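Local coordinates for hypothetical membrane protein (Corynebacterium glutamicum, PDB 6JSA) that binds heme through its C-terminal domain, the part described here, and probably passes it on within the heme-uptake machinery of corynebacteria, at residues Q41-S46 / I67-H72; A16-Y21 / Q144-F149. All coordinates share one frame; numbering follows the deposited sequence. Where two conformers were deposited one is given.

Contact 1: Q41-S46 / I67-H72. With HEM (protoporphyrin IX containing Fe), chain B.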
loop_
_atom_site.group_PDB
_atom_site.type_symbol
_atom_site.label_atom_id
_atom_site.label_comp_id
_atom_site.label_asym_id
_atom_site.label_seq_id
_atom_site.Cartn_x
_atom_site.Cartn_y
_atom_site.Cartn_z
ATOM N N GLN A 41 -4.813 -12.948 3.991
ATOM C CA GLN A 41 -3.406 -12.562 3.880
ATOM C C GLN A 41 -3.250 -11.194 3.216
ATOM O O GLN A 41 -2.255 -10.923 2.536
ATOM C CB GLN A 41 -2.555 -13.646 3.212
ATOM C CG GLN A 41 -2.607 -14.939 3.981
ATOM C CD GLN A 41 -1.886 -16.039 3.276
ATOM O OE1 GLN A 41 -2.463 -16.751 2.453
ATOM N NE2 GLN A 41 -0.608 -16.203 3.598
ATOM N N GLN A 42 -4.241 -10.326 3.416
ATOM C CA GLN A 42 -4.222 -8.973 2.874
ATOM C C GLN A 42 -4.612 -8.008 3.979
ATOM O O GLN A 42 -5.599 -8.232 4.688
ATOM C CB GLN A 42 -5.194 -8.805 1.702
ATOM C CG GLN A 42 -4.858 -9.661 0.506
ATOM C CD GLN A 42 -5.871 -9.480 -0.596
ATOM O OE1 GLN A 42 -7.007 -9.935 -0.482
ATOM N NE2 GLN A 42 -5.478 -8.786 -1.655
ATOM N N PHE A 43 -3.852 -6.930 4.114
ATOM C CA PHE A 43 -4.286 -5.832 4.960
ATOM C C PHE A 43 -5.520 -5.172 4.357
ATOM O O PHE A 43 -5.671 -5.087 3.132
ATOM C CB PHE A 43 -3.122 -4.872 5.196
ATOM C CG PHE A 43 -1.947 -5.567 5.824
ATOM C CD1 PHE A 43 -1.956 -5.867 7.181
ATOM C CD2 PHE A 43 -0.880 -6.009 5.052
ATOM C CE1 PHE A 43 -0.907 -6.553 7.766
ATOM C CE2 PHE A 43 0.179 -6.701 5.628
ATOM C CZ PHE A 43 0.170 -6.971 6.993
ATOM N N GLN A 44 -6.440 -4.763 5.232
ATOM C CA GLN A 44 -7.776 -4.324 4.851
ATOM C C GLN A 44 -7.899 -2.853 5.211
ATOM O O GLN A 44 -7.778 -2.480 6.388
ATOM C CB GLN A 44 -8.840 -5.144 5.588
ATOM C CG GLN A 44 -8.712 -6.653 5.377
ATOM C CD GLN A 44 -9.188 -7.099 4.011
ATOM O OE1 GLN A 44 -10.188 -6.598 3.501
ATOM N NE2 GLN A 44 -8.488 -8.052 3.415
ATOM N N PHE A 45 -8.135 -2.029 4.203
ATOM C CA PHE A 45 -8.173 -0.584 4.357
ATOM C C PHE A 45 -9.587 -0.098 4.095
ATOM O O PHE A 45 -10.275 -0.607 3.200
ATOM C CB PHE A 45 -7.199 0.089 3.383
ATOM C CG PHE A 45 -5.776 -0.375 3.544
ATOM C CD1 PHE A 45 -5.320 -1.516 2.894
ATOM C CD2 PHE A 45 -4.905 0.321 4.369
ATOM C CE1 PHE A 45 -4.016 -1.952 3.057
ATOM C CE2 PHE A 45 -3.591 -0.107 4.533
ATOM C CZ PHE A 45 -3.152 -1.245 3.878
ATOM N N SER A 46 -10.008 0.889 4.874
ATOM C CA SER A 46 -11.363 1.397 4.807
ATOM C C SER A 46 -11.286 2.914 4.823
ATOM O O SER A 46 -10.698 3.495 5.736
ATOM C CB SER A 46 -12.135 0.867 6.015
ATOM O OG SER A 46 -13.474 1.293 5.979
ATOM N N ILE A 67 0.269 0.181 9.434
ATOM C CA ILE A 67 0.809 -1.143 9.707
ATOM C C ILE A 67 2.205 -0.942 10.273
ATOM O O ILE A 67 2.986 -0.155 9.726
ATOM C CB ILE A 67 0.907 -1.974 8.417
ATOM C CG1 ILE A 67 -0.433 -2.010 7.678
ATOM C CG2 ILE A 67 1.439 -3.372 8.737
ATOM C CD1 ILE A 67 -0.284 -2.441 6.249
ATOM N N HIS A 68 2.531 -1.670 11.340
ATOM C CA HIS A 68 3.830 -1.554 11.999
ATOM C C HIS A 68 4.452 -2.946 12.073
ATOM O O HIS A 68 4.045 -3.774 12.896
ATOM C CB HIS A 68 3.666 -0.945 13.386
ATOM C CG HIS A 68 4.953 -0.506 14.008
ATOM N ND1 HIS A 68 5.003 0.195 15.193
ATOM C CD2 HIS A 68 6.239 -0.664 13.611
ATOM C CE1 HIS A 68 6.263 0.449 15.499
ATOM N NE2 HIS A 68 7.033 -0.062 14.555
ATOM N N PHE A 69 5.436 -3.208 11.208
ATOM C CA PHE A 69 6.166 -4.475 11.209
ATOM C C PHE A 69 7.363 -4.373 12.143
ATOM O O PHE A 69 8.059 -3.356 12.163
ATOM C CB PHE A 69 6.705 -4.777 9.811
ATOM C CG PHE A 69 5.652 -4.988 8.756
ATOM C CD1 PHE A 69 4.990 -6.201 8.645
ATOM C CD2 PHE A 69 5.361 -3.983 7.840
ATOM C CE1 PHE A 69 4.052 -6.410 7.656
ATOM C CE2 PHE A 69 4.416 -4.186 6.850
ATOM C CZ PHE A 69 3.763 -5.399 6.757
ATOM N N THR A 70 7.625 -5.444 12.893
ATOM C CA THR A 70 8.827 -5.525 13.718
ATOM C C THR A 70 9.445 -6.907 13.585
ATOM O O THR A 70 8.773 -7.883 13.245
ATOM C CB THR A 70 8.533 -5.238 15.193
ATOM O OG1 THR A 70 7.545 -6.157 15.667
ATOM C CG2 THR A 70 8.045 -3.811 15.382
ATOM N N GLY A 71 10.743 -6.976 13.863
ATOM C CA GLY A 71 11.467 -8.235 13.793
ATOM C C GLY A 71 12.880 -8.040 14.295
ATOM O O GLY A 71 13.329 -6.912 14.529
ATOM N N HIS A 72 13.582 -9.160 14.457
ATOM C CA HIS A 72 14.993 -9.145 14.845
ATOM C C HIS A 72 15.226 -8.313 16.108
ATOM O O HIS A 72 16.103 -7.446 16.159
ATOM C CB HIS A 72 15.870 -8.664 13.692
ATOM C CG HIS A 72 15.818 -9.549 12.489
ATOM N ND1 HIS A 72 16.487 -10.754 12.423
ATOM C CD2 HIS A 72 15.168 -9.413 11.309
ATOM C CE1 HIS A 72 16.264 -11.312 11.246
ATOM N NE2 HIS A 72 15.465 -10.521 10.554
HETATM C CHA HEM B . 15.041 -11.590 4.343
HETATM C CHB HEM B . 18.341 -11.554 7.875
HETATM C CHC HEM B . 16.990 -7.065 9.077
HETATM C CHD HEM B . 13.971 -6.961 5.308
HETATM C C1A HEM B . 16.027 -11.984 5.217
HETATM C C2A HEM B . 16.637 -13.298 5.263
HETATM C C3A HEM B . 17.551 -13.300 6.237
HETATM C C4A HEM B . 17.556 -11.971 6.824
HETATM C CMA HEM B . 18.452 -14.481 6.677
HETATM C CAA HEM B . 16.216 -14.474 4.369
HETATM C CBA HEM B . 14.920 -15.009 4.991
HETATM C CGA HEM B . 14.319 -16.122 4.173
HETATM O O1A HEM B . 14.643 -16.242 2.969
HETATM O O2A HEM B . 13.491 -16.886 4.725
HETATM C C1B HEM B . 18.227 -10.361 8.552
HETATM C C2B HEM B . 18.907 -10.002 9.779
HETATM C C3B HEM B . 18.539 -8.754 10.112
HETATM C C4B HEM B . 17.607 -8.298 9.098
HETATM C CMB HEM B . 19.880 -10.947 10.505
HETATM C CAB HEM B . 18.944 -7.870 11.314
HETATM C CBB HEM B . 19.701 -8.257 12.349
HETATM C C1C HEM B . 16.078 -6.624 8.143
HETATM C C2C HEM B . 15.533 -5.285 8.073
HETATM C C3C HEM B . 14.673 -5.253 7.052
HETATM C C4C HEM B . 14.678 -6.563 6.419
HETATM C CMC HEM B . 15.865 -4.132 9.044
HETATM C CAC HEM B . 13.856 -4.013 6.617
HETATM C CBC HEM B . 12.568 -4.131 6.252
HETATM C C1D HEM B . 14.023 -8.198 4.712
HETATM C C2D HEM B . 13.284 -8.582 3.535
HETATM C C3D HEM B . 13.573 -9.854 3.266
HETATM C C4D HEM B . 14.498 -10.327 4.274
HETATM C CMD HEM B . 12.344 -7.656 2.747
HETATM C CAD HEM B . 13.001 -10.702 2.110
HETATM C CBD HEM B . 11.786 -11.464 2.658
HETATM C CGD HEM B . 11.121 -12.229 1.543
HETATM O O1D HEM B . 11.557 -13.367 1.236
HETATM O O2D HEM B . 10.146 -11.697 0.955
HETATM N NA HEM B . 16.610 -11.191 6.185
HETATM N NB HEM B . 17.430 -9.301 8.170
HETATM N NC HEM B . 15.539 -7.381 7.113
HETATM N ND HEM B . 14.760 -9.286 5.146
HETATM FE FE HEM B . 15.864 -9.387 6.847
#
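Inside the beta-rich HtaA domain, the hydrophobic core between two strands that are not hydrogen-bonded neighbours begins where Ile-67 reaches the ring of Phe-43. The strand parts 42-46 and 67-71 run nearly antiparallel, their short axes at 155° and no nearer than 10.9 Å, so side chains alone join them. CD1 of Ile-67 lies over one face of the Phe-43 ring, 3.6 Å from CG, in a CH-pi contact displaced toward the rim of the ring. This placement follows from the first torsion of Ile-67 (chi1 -53°), which sets CG1 beside the backbone N, and from an extended second torsion that carries CD1 outward to the aromatic face. The same methyl also meets the tip of Phe-45, whose CZ is 3.9 Å from CD1; here the two side chains cross at about a right angle. At its far end Phe-43 meets a second aromatic residue obliquely: CZ of Phe-43 and CZ of Phe-69 are 3.9 Å apart, with the ring planes almost perpendicular at 86°. CG2 of Ile-67 rests on one face of the Phe-69 ring, toward its rim, and also touches CE1 and CZ of Phe-43, so the isoleucine is wedged between the two rings while CD1 takes the Phe-43 face. Trp-31 and Phe-38 pack their rings on Phe-43 as well, extending this apolar layer beyond the two strands. The 67-72 segment also reaches the heme pocket through His-72. The imidazole of His-72 lies with one face on the porphyrin, with C3B of the heme over the ring centre. Its NE2 is hydrogen-bonded to OH of the axial ligand Tyr-21, while CE1 of His-72 comes within 3.3 Å of heme C2B.

Contact 2: A16-Y21 / Q144-F149. With HEM (protoporphyrin IX containing Fe), chain B.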
loop_
_atom_site.group_PDB
_atom_site.type_symbol
_atom_site.label_atom_id
_atom_site.label_comp_id
_atom_site.label_asym_id
_atom_site.label_seq_id
_atom_site.Cartn_x
_atom_site.Cartn_y
_atom_site.Cartn_z
ATOM N N ALA A 16 3.329 -11.182 0.177
ATOM C CA ALA A 16 3.058 -12.395 0.948
ATOM C C ALA A 16 4.336 -12.970 1.548
ATOM O O ALA A 16 4.359 -13.370 2.722
ATOM C CB ALA A 16 2.358 -13.440 0.086
ATOM N N SER A 17 5.417 -13.015 0.763
ATOM C CA SER A 17 6.655 -13.578 1.289
ATOM C C SER A 17 7.221 -12.720 2.415
ATOM O O SER A 17 7.888 -13.242 3.314
ATOM C CB SER A 17 7.669 -13.797 0.162
ATOM O OG SER A 17 8.076 -12.574 -0.418
ATOM N N PHE A 18 6.974 -11.406 2.386
ATOM C CA PHE A 18 7.382 -10.552 3.499
ATOM C C PHE A 18 6.597 -10.872 4.766
ATOM O O PHE A 18 7.178 -10.958 5.851
ATOM C CB PHE A 18 7.236 -9.075 3.130
ATOM C CG PHE A 18 7.781 -8.136 4.170
ATOM C CD1 PHE A 18 9.140 -8.124 4.449
ATOM C CD2 PHE A 18 6.947 -7.273 4.861
ATOM C CE1 PHE A 18 9.668 -7.263 5.392
ATOM C CE2 PHE A 18 7.462 -6.401 5.812
ATOM C CZ PHE A 18 8.831 -6.399 6.080
ATOM N N GLN A 19 5.279 -11.066 4.649
ATOM C CA GLN A 19 4.493 -11.485 5.811
ATOM C C GLN A 19 5.050 -12.768 6.405
ATOM O O GLN A 19 5.197 -12.891 7.626
ATOM C CB GLN A 19 3.045 -11.744 5.415
ATOM C CG GLN A 19 2.213 -10.528 5.103
ATOM C CD GLN A 19 0.816 -10.933 4.676
ATOM O OE1 GLN A 19 0.301 -11.965 5.105
ATOM N NE2 GLN A 19 0.205 -10.137 3.815
ATOM N N ASN A 20 5.331 -13.750 5.551
ATOM C CA ASN A 20 5.767 -15.046 6.048
ATOM C C ASN A 20 7.156 -14.960 6.650
ATOM O O ASN A 20 7.452 -15.669 7.615
ATOM C CB ASN A 20 5.695 -16.081 4.923
ATOM C CG ASN A 20 4.275 -16.289 4.426
ATOM O OD1 ASN A 20 3.311 -16.002 5.142
ATOM N ND2 ASN A 20 4.135 -16.794 3.207
ATOM N N TYR A 21 8.000 -14.083 6.108
ATOM C CA TYR A 21 9.300 -13.816 6.709
ATOM C C TYR A 21 9.141 -13.161 8.078
ATOM O O TYR A 21 9.753 -13.594 9.064
ATOM C CB TYR A 21 10.111 -12.936 5.760
ATOM C CG TYR A 21 11.269 -12.225 6.404
ATOM C CD1 TYR A 21 12.375 -12.930 6.861
ATOM C CD2 TYR A 21 11.262 -10.844 6.546
ATOM C CE1 TYR A 21 13.434 -12.274 7.441
ATOM C CE2 TYR A 21 12.317 -10.178 7.119
ATOM C CZ TYR A 21 13.396 -10.903 7.570
ATOM O OH TYR A 21 14.433 -10.251 8.156
ATOM N N GLN A 144 14.713 0.971 -0.642
ATOM C CA GLN A 144 15.500 1.395 0.511
ATOM C C GLN A 144 14.769 1.111 1.812
ATOM O O GLN A 144 15.385 0.719 2.805
ATOM C CB GLN A 144 15.824 2.882 0.409
ATOM C CG GLN A 144 16.694 3.228 -0.779
ATOM C CD GLN A 144 16.911 4.717 -0.912
ATOM O OE1 GLN A 144 16.810 5.461 0.067
ATOM N NE2 GLN A 144 17.204 5.167 -2.126
ATOM N N ALA A 145 13.453 1.326 1.839
ATOM C CA ALA A 145 12.703 1.078 3.064
ATOM C C ALA A 145 12.708 -0.396 3.436
ATOM O O ALA A 145 12.623 -0.735 4.622
ATOM C CB ALA A 145 11.274 1.596 2.921
ATOM N N PHE A 146 12.811 -1.283 2.449
ATOM C CA PHE A 146 12.983 -2.704 2.708
ATOM C C PHE A 146 14.446 -3.094 2.896
ATOM O O PHE A 146 14.798 -4.271 2.719
ATOM C CB PHE A 146 12.331 -3.537 1.608
ATOM C CG PHE A 146 10.833 -3.631 1.710
ATOM C CD1 PHE A 146 10.241 -4.384 2.706
ATOM C CD2 PHE A 146 10.016 -3.005 0.771
ATOM C CE1 PHE A 146 8.869 -4.501 2.783
ATOM C CE2 PHE A 146 8.634 -3.121 0.836
ATOM C CZ PHE A 146 8.063 -3.870 1.853
ATOM N N ALA A 147 15.297 -2.130 3.251
ATOM C CA ALA A 147 16.697 -2.393 3.586
ATOM C C ALA A 147 17.454 -3.049 2.434
ATOM O O ALA A 147 18.407 -3.799 2.652
ATOM C CB ALA A 147 16.845 -3.187 4.894
ATOM N N ASP A 148 17.041 -2.758 1.202
ATOM C CA ASP A 148 17.677 -3.255 -0.011
ATOM C C ASP A 148 17.568 -4.768 -0.173
ATOM O O ASP A 148 18.290 -5.351 -0.991
ATOM C CB ASP A 148 19.137 -2.795 -0.147
ATOM C CG ASP A 148 19.285 -1.283 -0.057
ATOM O OD1 ASP A 148 18.488 -0.549 -0.684
ATOM O OD2 ASP A 148 20.212 -0.832 0.646
ATOM N N PHE A 149 16.673 -5.430 0.575
ATOM C CA PHE A 149 16.452 -6.854 0.339
ATOM C C PHE A 149 15.656 -7.116 -0.933
ATOM O O PHE A 149 15.753 -8.215 -1.491
ATOM C CB PHE A 149 15.790 -7.526 1.545
ATOM C CG PHE A 149 16.742 -7.840 2.667
ATOM C CD1 PHE A 149 16.984 -6.923 3.675
ATOM C CD2 PHE A 149 17.401 -9.061 2.703
ATOM C CE1 PHE A 149 17.857 -7.224 4.714
ATOM C CE2 PHE A 149 18.284 -9.370 3.734
ATOM C CZ PHE A 149 18.515 -8.454 4.737
HETATM C CHA HEM B . 15.041 -11.590 4.343
HETATM C CHB HEM B . 18.341 -11.554 7.875
HETATM C CHC HEM B . 16.990 -7.065 9.077
HETATM C CHD HEM B . 13.971 -6.961 5.308
HETATM C C1A HEM B . 16.027 -11.984 5.217
HETATM C C2A HEM B . 16.637 -13.298 5.263
HETATM C C3A HEM B . 17.551 -13.300 6.237
HETATM C C4A HEM B . 17.556 -11.971 6.824
HETATM C CMA HEM B . 18.452 -14.481 6.677
HETATM C CAA HEM B . 16.216 -14.474 4.369
HETATM C CBA HEM B . 14.920 -15.009 4.991
HETATM C CGA HEM B . 14.319 -16.122 4.173
HETATM O O1A HEM B . 14.643 -16.242 2.969
HETATM O O2A HEM B . 13.491 -16.886 4.725
HETATM C C1B HEM B . 18.227 -10.361 8.552
HETATM C C2B HEM B . 18.907 -10.002 9.779
HETATM C C3B HEM B . 18.539 -8.754 10.112
HETATM C C4B HEM B . 17.607 -8.298 9.098
HETATM C CMB HEM B . 19.880 -10.947 10.505
HETATM C CAB HEM B . 18.944 -7.870 11.314
HETATM C CBB HEM B . 19.701 -8.257 12.349
HETATM C C1C HEM B . 16.078 -6.624 8.143
HETATM C C2C HEM B . 15.533 -5.285 8.073
HETATM C C3C HEM B . 14.673 -5.253 7.052
HETATM C C4C HEM B . 14.678 -6.563 6.419
HETATM C CMC HEM B . 15.865 -4.132 9.044
HETATM C CAC HEM B . 13.856 -4.013 6.617
HETATM C CBC HEM B . 12.568 -4.131 6.252
HETATM C C1D HEM B . 14.023 -8.198 4.712
HETATM C C2D HEM B . 13.284 -8.582 3.535
HETATM C C3D HEM B . 13.573 -9.854 3.266
HETATM C C4D HEM B . 14.498 -10.327 4.274
HETATM C CMD HEM B . 12.344 -7.656 2.747
HETATM C CAD HEM B . 13.001 -10.702 2.110
HETATM C CBD HEM B . 11.786 -11.464 2.658
HETATM C CGD HEM B . 11.121 -12.229 1.543
HETATM O O1D HEM B . 11.557 -13.367 1.236
HETATM O O2D HEM B . 10.146 -11.697 0.955
HETATM N NA HEM B . 16.610 -11.191 6.185
HETATM N NB HEM B . 17.430 -9.301 8.170
HETATM N NC HEM B . 15.539 -7.381 7.113
HETATM N ND HEM B . 14.760 -9.286 5.146
HETATM FE FE HEM B . 15.864 -9.387 6.847
#
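Helix 16-23 faces the end of helix 140-145, with the CA atoms of Phe-18 and Phe-146 9.7 Å apart, the latter helix closing in a Schellman motif with Ala-147 as C-prime residue, overlapped by a type I' turn from Phe-146 to Phe-149. Two rings fill the space between the backbones in a T-shaped pair: the edge of Phe-146 points at the face of Phe-18, the planes meeting at 82°. CE1 of Phe-146 stands above the centre of the Phe-18 ring and comes 3.8 Å from its CZ. Phe-18 holds its ring toward Phe-146 with CG anti to the backbone N (chi1 -174°). The heme methyl CMD touches both rings, so the aromatic pair forms part of the pocket wall. One helical turn along, Tyr-21 extends its phenol to the porphyrin, and its OH binds the iron at 2.1 Å. Ser-17, on the same helix, donates from OG to heme O2D at 2.6 Å, gripping a propionate. On the opposite porphyrin face the turn delivers Phe-149, whose ring lies flat on the macrocycle with heme ND over its centre; its CE1 is 3.3 Å from heme NC. CB of Ala-147 lies 3.5 Å from heme CAC, the inner carbon of a vinyl group. Tyr-150 supplies another hydrogen bond to the heme. The polar chemistry comes from the helix, through iron ligation by Tyr-21 and the Ser-17 hydrogen bond, while both segments add apolar contact and the turn lays Phe-149 over the other face, consistent with a pocket that coordinates iron from one side through tyrosine.

In the fold
Contacts 1 and 2 have centres 12 Å apart and illustrate how a ligand site can be built directly against packed strands. Along the chain the order is 16-21, 41-46, 67-72 and 144-149, so both halves of contact 1 fall between those of contact 2. Contact 1 joins strands 42-53 and 66-71; contact 2 brings together helix 16-23 and the end of helix 140-145. They meet directly where Phe-69 packs edge-to-face with Phe-18 and where Gln-19 NE2 reaches the carbonyl oxygen of Gln-41. Both also touch the heme, tying its binding site to the strand framework of the HtaA domain.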